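Long-range contacts in hypothetical protein SO0799 (PDB 1YUD), which is of unknown function but belongs to the DUF985 family of the cupin superfamily, whose members are built on a small beta-barrel fold: residues I52-T58 against D124-G130; I86-L92 against Y154-V160. All blocks are in the same frame, centred on the assembly; numbering follows the deposited sequence.

Interaction 1 (I52-T58 against D124-G130); sequences IYFLLRT and DGFSLVG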
loop_
_atom_site.group_PDB
_atom_site.type_symbol
_atom_site.label_atom_id
_atom_site.label_comp_id
_atom_site.label_asym_id
_atom_site.label_seq_id
_atom_site.Cartn_x
_atom_site.Cartn_y
_atom_site.Cartn_z
ATOM N N ILE A 52 5.957 1.694 5.816
ATOM C CA ILE A 52 6.668 2.943 5.984
ATOM C C ILE A 52 6.359 3.784 4.773
ATOM O O ILE A 52 5.948 3.267 3.733
ATOM C CB ILE A 52 8.185 2.752 5.991
ATOM C CG1 ILE A 52 8.642 2.355 4.590
ATOM C CG2 ILE A 52 8.585 1.702 7.002
ATOM C CD1 ILE A 52 10.137 2.247 4.427
ATOM N N TYR A 53 6.534 5.087 4.908
ATOM C CA TYR A 53 6.333 5.965 3.784
ATOM C C TYR A 53 7.739 5.941 3.171
ATOM O O TYR A 53 8.657 5.384 3.777
ATOM C CB TYR A 53 5.980 7.350 4.285
ATOM C CG TYR A 53 4.550 7.523 4.721
ATOM C CD1 TYR A 53 3.540 7.704 3.778
ATOM C CD2 TYR A 53 4.206 7.585 6.068
ATOM C CE1 TYR A 53 2.222 7.955 4.161
ATOM C CE2 TYR A 53 2.889 7.838 6.464
ATOM C CZ TYR A 53 1.908 8.025 5.506
ATOM O OH TYR A 53 0.616 8.325 5.862
ATOM N N PHE A 54 7.922 6.500 1.981
ATOM C CA PHE A 54 9.251 6.507 1.368
ATOM C C PHE A 54 9.251 7.455 0.191
ATOM O O PHE A 54 8.608 7.201 -0.827
ATOM C CB PHE A 54 9.660 5.099 0.919
ATOM C CG PHE A 54 11.090 4.998 0.470
ATOM C CD1 PHE A 54 11.445 5.246 -0.849
ATOM C CD2 PHE A 54 12.084 4.632 1.363
ATOM C CE1 PHE A 54 12.777 5.123 -1.276
ATOM C CE2 PHE A 54 13.418 4.508 0.943
ATOM C CZ PHE A 54 13.758 4.754 -0.383
ATOM N N LEU A 55 9.989 8.551 0.334
ATOM C CA LEU A 55 10.027 9.566 -0.698
ATOM C C LEU A 55 11.313 9.622 -1.499
ATOM O O LEU A 55 12.374 9.224 -1.031
ATOM C CB LEU A 55 9.728 10.924 -0.066
ATOM C CG LEU A 55 9.637 12.077 -1.053
ATOM C CD1 LEU A 55 8.506 13.004 -0.648
ATOM C CD2 LEU A 55 10.985 12.786 -1.122
ATOM N N LEU A 56 11.203 10.121 -2.723
ATOM C CA LEU A 56 12.355 10.230 -3.601
ATOM C C LEU A 56 12.361 11.570 -4.336
ATOM O O LEU A 56 11.358 11.954 -4.958
ATOM C CB LEU A 56 12.334 9.096 -4.620
ATOM C CG LEU A 56 13.657 8.376 -4.834
ATOM C CD1 LEU A 56 13.954 7.466 -3.640
ATOM C CD2 LEU A 56 13.575 7.569 -6.116
ATOM N N ARG A 57 13.490 12.278 -4.250
ATOM C CA ARG A 57 13.666 13.563 -4.929
ATOM C C ARG A 57 14.732 13.418 -6.002
ATOM O O ARG A 57 15.574 12.523 -5.939
ATOM C CB ARG A 57 14.102 14.653 -3.956
ATOM C CG ARG A 57 13.057 15.062 -2.945
ATOM C CD ARG A 57 13.599 16.136 -2.008
ATOM N NE ARG A 57 14.954 15.823 -1.557
ATOM C CZ ARG A 57 15.569 16.427 -0.545
ATOM N NH1 ARG A 57 16.808 16.075 -0.217
ATOM N NH2 ARG A 57 14.937 17.372 0.147
ATOM N N THR A 58 14.694 14.328 -6.969
ATOM C CA THR A 58 15.623 14.341 -8.096
ATOM C C THR A 58 17.090 14.036 -7.793
ATOM O O THR A 58 17.854 13.708 -8.705
ATOM C CB THR A 58 15.568 15.676 -8.836
ATOM O OG1 THR A 58 14.211 15.973 -9.182
ATOM C CG2 THR A 58 16.383 15.595 -10.100
ATOM N N ASP A 124 12.104 14.106 -13.350
ATOM C CA ASP A 124 12.521 14.921 -12.209
ATOM C C ASP A 124 11.260 15.337 -11.458
ATOM O O ASP A 124 10.232 15.647 -12.065
ATOM C CB ASP A 124 13.292 16.181 -12.646
ATOM C CG ASP A 124 14.691 15.875 -13.191
ATOM O OD1 ASP A 124 15.352 14.938 -12.690
ATOM O OD2 ASP A 124 15.136 16.597 -14.116
ATOM N N GLY A 125 11.346 15.339 -10.135
ATOM C CA GLY A 125 10.203 15.701 -9.321
ATOM C C GLY A 125 10.287 14.911 -8.035
ATOM O O GLY A 125 11.393 14.648 -7.551
ATOM N N PHE A 126 9.146 14.520 -7.475
ATOM C CA PHE A 126 9.174 13.748 -6.235
ATOM C C PHE A 126 8.351 12.469 -6.339
ATOM O O PHE A 126 7.564 12.292 -7.275
ATOM C CB PHE A 126 8.614 14.569 -5.087
ATOM C CG PHE A 126 7.138 14.772 -5.174
ATOM C CD1 PHE A 126 6.604 15.667 -6.091
ATOM C CD2 PHE A 126 6.280 14.055 -4.350
ATOM C CE1 PHE A 126 5.233 15.854 -6.189
ATOM C CE2 PHE A 126 4.913 14.229 -4.438
ATOM C CZ PHE A 126 4.387 15.134 -5.360
ATOM N N SER A 127 8.520 11.587 -5.358
ATOM C CA SER A 127 7.764 10.344 -5.334
ATOM C C SER A 127 7.539 9.774 -3.948
ATOM O O SER A 127 8.475 9.339 -3.271
ATOM C CB SER A 127 8.434 9.305 -6.208
ATOM O OG SER A 127 8.275 9.664 -7.555
ATOM N N LEU A 128 6.275 9.811 -3.534
ATOM C CA LEU A 128 5.851 9.271 -2.253
ATOM C C LEU A 128 5.446 7.841 -2.594
ATOM O O LEU A 128 4.748 7.596 -3.585
ATOM C CB LEU A 128 4.646 10.040 -1.702
ATOM C CG LEU A 128 4.230 9.497 -0.329
ATOM C CD1 LEU A 128 5.345 9.771 0.648
ATOM C CD2 LEU A 128 2.930 10.122 0.145
ATOM N N VAL A 129 5.872 6.907 -1.758
ATOM C CA VAL A 129 5.619 5.503 -2.001
ATOM C C VAL A 129 5.332 4.727 -0.723
ATOM O O VAL A 129 5.868 5.037 0.347
ATOM C CB VAL A 129 6.847 4.898 -2.716
ATOM C CG1 VAL A 129 7.292 3.611 -2.057
ATOM C CG2 VAL A 129 6.537 4.712 -4.171
ATOM N N GLY A 130 4.481 3.711 -0.841
ATOM C CA GLY A 130 4.168 2.891 0.313
ATOM C C GLY A 130 4.914 1.578 0.210
ATOM O O GLY A 130 4.881 0.927 -0.830
#
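T58 and G125 meet through the straightest hydrogen bond between the two segments: G125 N donates to T58 OG1 at 3.1 Å, with an N-H...O angle of 140°. T58 N returns a weak bond to G125 O (3.4 Å), so backbone and hydroxyl of the threonine both hold the same glycine. The backbone angles of G125, at which a side chain would press on the carbonyl O of D124, are consistent with a glycine at this position. Further along, L56 and S127 form an antiparallel hydrogen-bonded pair, L56 N to S127 O and S127 N to L56 O, both 2.9 Å and both weak; V129 N gives another weak bond, 2.9 Å, to F54 O.

The strands run at 164° to each other and are neighbours in the middle of the antiparallel sheet of the cupin barrel, with strand 31-37 beyond 50-57 and strand 71-76 beyond 126-133. Side chains alternate between the two faces. On one, Y53, L55, R57, F126 and L128 lie together: L128 has CG anti to its backbone N (chi1 -178°), which sends the branch toward the neighbouring strand, where CD1 lies 4.2 Å from Y53 CD1 at an oblique approach. L55 CD1 lies 4.4 Å from F126 CD2, also obliquely to that ring. F17 of helix 14-20 covers L55 and L128, and R106 and P107 of the second subunit pack on Y53 and L128 respectively. The other face carries F54, L56, S127 and V129. There F54 CB meets V129 CG1 at 4.1 Å, M121 of strand 116-121 touches L56 and S127 from the second sheet, and the buried hydroxyl S127 OG is satisfied by a hydrogen bond to Q79 O.

Interaction 2 (I86-L92 against Y154-V160); sequences ISPEGEL and YPQHKAV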
loop_
_atom_site.group_PDB
_atom_site.type_symbol
_atom_site.label_atom_id
_atom_site.label_comp_id
_atom_site.label_asym_id
_atom_site.label_seq_id
_atom_site.Cartn_x
_atom_site.Cartn_y
_atom_site.Cartn_z
ATOM N N ILE A 86 17.861 -7.681 -9.535
ATOM C CA ILE A 86 18.875 -8.602 -10.031
ATOM C C ILE A 86 18.733 -9.959 -9.321
ATOM O O ILE A 86 19.022 -10.076 -8.120
ATOM C CB ILE A 86 20.298 -8.017 -9.785
ATOM C CG1 ILE A 86 20.464 -6.709 -10.568
ATOM C CG2 ILE A 86 21.366 -9.016 -10.201
ATOM C CD1 ILE A 86 21.723 -5.944 -10.244
ATOM N N SER A 87 18.282 -10.974 -10.064
ATOM C CA SER A 87 18.084 -12.320 -9.507
ATOM C C SER A 87 19.390 -12.863 -8.959
ATOM O O SER A 87 20.466 -12.442 -9.371
ATOM C CB SER A 87 17.528 -13.294 -10.576
ATOM O OG SER A 87 18.528 -13.839 -11.437
ATOM N N PRO A 88 19.315 -13.798 -8.009
ATOM C CA PRO A 88 20.565 -14.339 -7.471
ATOM C C PRO A 88 21.394 -14.996 -8.573
ATOM O O PRO A 88 22.590 -15.236 -8.413
ATOM C CB PRO A 88 20.088 -15.332 -6.409
ATOM C CG PRO A 88 18.731 -15.749 -6.904
ATOM C CD PRO A 88 18.146 -14.445 -7.394
ATOM N N GLU A 89 20.747 -15.263 -9.701
ATOM C CA GLU A 89 21.406 -15.888 -10.838
ATOM C C GLU A 89 21.913 -14.848 -11.855
ATOM O O GLU A 89 22.239 -15.180 -12.998
ATOM C CB GLU A 89 20.443 -16.890 -11.497
ATOM C CG GLU A 89 20.190 -18.160 -10.651
ATOM C CD GLU A 89 19.151 -17.981 -9.528
ATOM O OE1 GLU A 89 19.213 -18.729 -8.523
ATOM O OE2 GLU A 89 18.261 -17.109 -9.656
ATOM N N GLY A 90 21.993 -13.593 -11.419
ATOM C CA GLY A 90 22.468 -12.530 -12.286
ATOM C C GLY A 90 21.577 -12.314 -13.489
ATOM O O GLY A 90 21.984 -12.561 -14.628
ATOM N N GLU A 91 20.356 -11.850 -13.227
ATOM C CA GLU A 91 19.356 -11.590 -14.263
ATOM C C GLU A 91 18.615 -10.311 -13.877
ATOM O O GLU A 91 17.942 -10.258 -12.846
ATOM C CB GLU A 91 18.379 -12.764 -14.334
ATOM C CG GLU A 91 17.414 -12.741 -15.502
ATOM C CD GLU A 91 16.019 -13.195 -15.089
ATOM O OE1 GLU A 91 15.925 -14.086 -14.210
ATOM O OE2 GLU A 91 15.022 -12.667 -15.638
ATOM N N LEU A 92 18.737 -9.286 -14.713
ATOM C CA LEU A 92 18.116 -7.995 -14.437
ATOM C C LEU A 92 16.711 -7.836 -14.991
ATOM O O LEU A 92 16.512 -7.890 -16.204
ATOM C CB LEU A 92 18.995 -6.869 -14.998
ATOM C CG LEU A 92 18.628 -5.415 -14.695
ATOM C CD1 LEU A 92 19.020 -5.099 -13.265
ATOM C CD2 LEU A 92 19.347 -4.481 -15.646
ATOM N N TYR A 154 27.900 -10.110 -11.097
ATOM C CA TYR A 154 27.111 -9.361 -12.074
ATOM C C TYR A 154 27.904 -8.250 -12.773
ATOM O O TYR A 154 27.699 -7.068 -12.499
ATOM C CB TYR A 154 25.878 -8.717 -11.421
ATOM C CG TYR A 154 25.261 -9.505 -10.299
ATOM C CD1 TYR A 154 24.969 -10.857 -10.442
ATOM C CD2 TYR A 154 24.988 -8.902 -9.081
ATOM C CE1 TYR A 154 24.426 -11.593 -9.389
ATOM C CE2 TYR A 154 24.446 -9.627 -8.023
ATOM C CZ TYR A 154 24.173 -10.965 -8.183
ATOM O OH TYR A 154 23.673 -11.681 -7.122
ATOM N N PRO A 155 28.826 -8.616 -13.679
ATOM C CA PRO A 155 29.625 -7.614 -14.401
ATOM C C PRO A 155 28.884 -7.045 -15.612
ATOM O O PRO A 155 29.105 -5.905 -16.014
ATOM C CB PRO A 155 30.865 -8.398 -14.837
ATOM C CG PRO A 155 30.926 -9.556 -13.868
ATOM C CD PRO A 155 29.476 -9.935 -13.747
ATOM N N GLN A 156 28.002 -7.859 -16.182
ATOM C CA GLN A 156 27.232 -7.490 -17.367
ATOM C C GLN A 156 26.187 -6.401 -17.144
ATOM O O GLN A 156 25.494 -6.004 -18.084
ATOM C CB GLN A 156 26.540 -8.736 -17.946
ATOM C CG GLN A 156 25.385 -9.312 -17.093
ATOM C CD GLN A 156 25.842 -10.070 -15.838
ATOM O OE1 GLN A 156 26.476 -9.506 -14.949
ATOM N NE2 GLN A 156 25.506 -11.354 -15.767
ATOM N N HIS A 157 26.073 -5.917 -15.910
ATOM C CA HIS A 157 25.076 -4.896 -15.597
ATOM C C HIS A 157 25.676 -3.596 -15.066
ATOM O O HIS A 157 24.974 -2.777 -14.464
ATOM C CB HIS A 157 24.059 -5.456 -14.591
ATOM C CG HIS A 157 23.284 -6.633 -15.105
ATOM N ND1 HIS A 157 23.257 -7.850 -14.455
ATOM C CD2 HIS A 157 22.511 -6.780 -16.209
ATOM C CE1 HIS A 157 22.501 -8.694 -15.135
ATOM N NE2 HIS A 157 22.036 -8.070 -16.203
ATOM N N LYS A 158 26.971 -3.407 -15.303
ATOM C CA LYS A 158 27.678 -2.209 -14.852
ATOM C C LYS A 158 26.872 -0.928 -15.052
ATOM O O LYS A 158 26.764 -0.113 -14.144
ATOM C CB LYS A 158 29.015 -2.089 -15.586
ATOM C CG LYS A 158 29.774 -0.811 -15.292
ATOM C CD LYS A 158 31.002 -0.692 -16.170
ATOM C CE LYS A 158 31.303 0.766 -16.470
ATOM N NZ LYS A 158 30.148 1.442 -17.134
ATOM N N ALA A 159 26.302 -0.762 -16.239
ATOM C CA ALA A 159 25.518 0.425 -16.567
ATOM C C ALA A 159 24.547 0.899 -15.477
ATOM O O ALA A 159 24.529 2.083 -15.129
ATOM C CB ALA A 159 24.760 0.190 -17.871
ATOM N N VAL A 160 23.740 -0.015 -14.941
ATOM C CA VAL A 160 22.766 0.344 -13.914
ATOM C C VAL A 160 23.353 0.252 -12.504
ATOM O O VAL A 160 22.849 0.885 -11.578
ATOM C CB VAL A 160 21.512 -0.551 -13.993
ATOM C CG1 VAL A 160 21.784 -1.880 -13.318
ATOM C CG2 VAL A 160 20.321 0.154 -13.368
#
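I86 lays its CG2 methyl almost exactly over the centre of the Y154 ring, a CH-pi contact 3.7 Å from the centroid and only 7° off the ring normal. A chi1 of -63° sets CG1 of I86 anti to the carbonyl carbon and turns CG2 anti to the backbone N, the position from which the methyl lies over the ring. G90 comes obliquely against the same ring, its CA 3.5 Å from Y154 CD1. P88 O sits at the ring edge near the plane. The positive phi of G90 suits a glycine. This residue closes the type I turn S87-G90, in the hairpin between strands 81-86 and 92-97.

The second ring, H157, is sandwiched. L92 CB covers one face, offset toward the rim and 3.5 Å from H157 NE2, while Q156 CG of its own segment lies over the centre of the opposite face. Q156 CG stands between backbone N and carbonyl carbon (chi1 70°), which folds it back above the imidazole. G90 O lies in the ring plane, 3.9 Å from H157 CE1. H157 is the N-cap residue of helix 158-161, whose V160 CG1 touches L92 CD1 at 4.2 Å; F64 of strand 62-66 contacts both I86 and V160.

Replacing Y154 by an alanine would probably take the aromatic cover from the I86 methyl and from G90, leaving the hairpin turn less firmly packed on the C-terminal segment.

With no hydrogen bond linking the segments, the hairpin is held to the C-terminal tail by CH-pi and apolar contacts, which depend on shape and closeness.

In the fold
Interaction 1 is partly buried in the antiparallel sheet of the barrel, its strand residues largely inside and its T58 and D124 end exposed; interaction 2 lies at the surface, on the opposite side of the chain's centre, and their centres are 25 Å apart. They share no strand or helix: 52-58 and 124-130 lie on adjacent strands, with loop residues at one end, while 86-92 is a hairpin turn of the second sheet and 154-160 ends in the first turn of helix 158-161. The strand pair combines mostly weak backbone hydrogen bonds with apolar side chains on two faces; the turn and tail rely on aliphatic groups over aromatic rings. Interaction 1 alone also touches the second subunit.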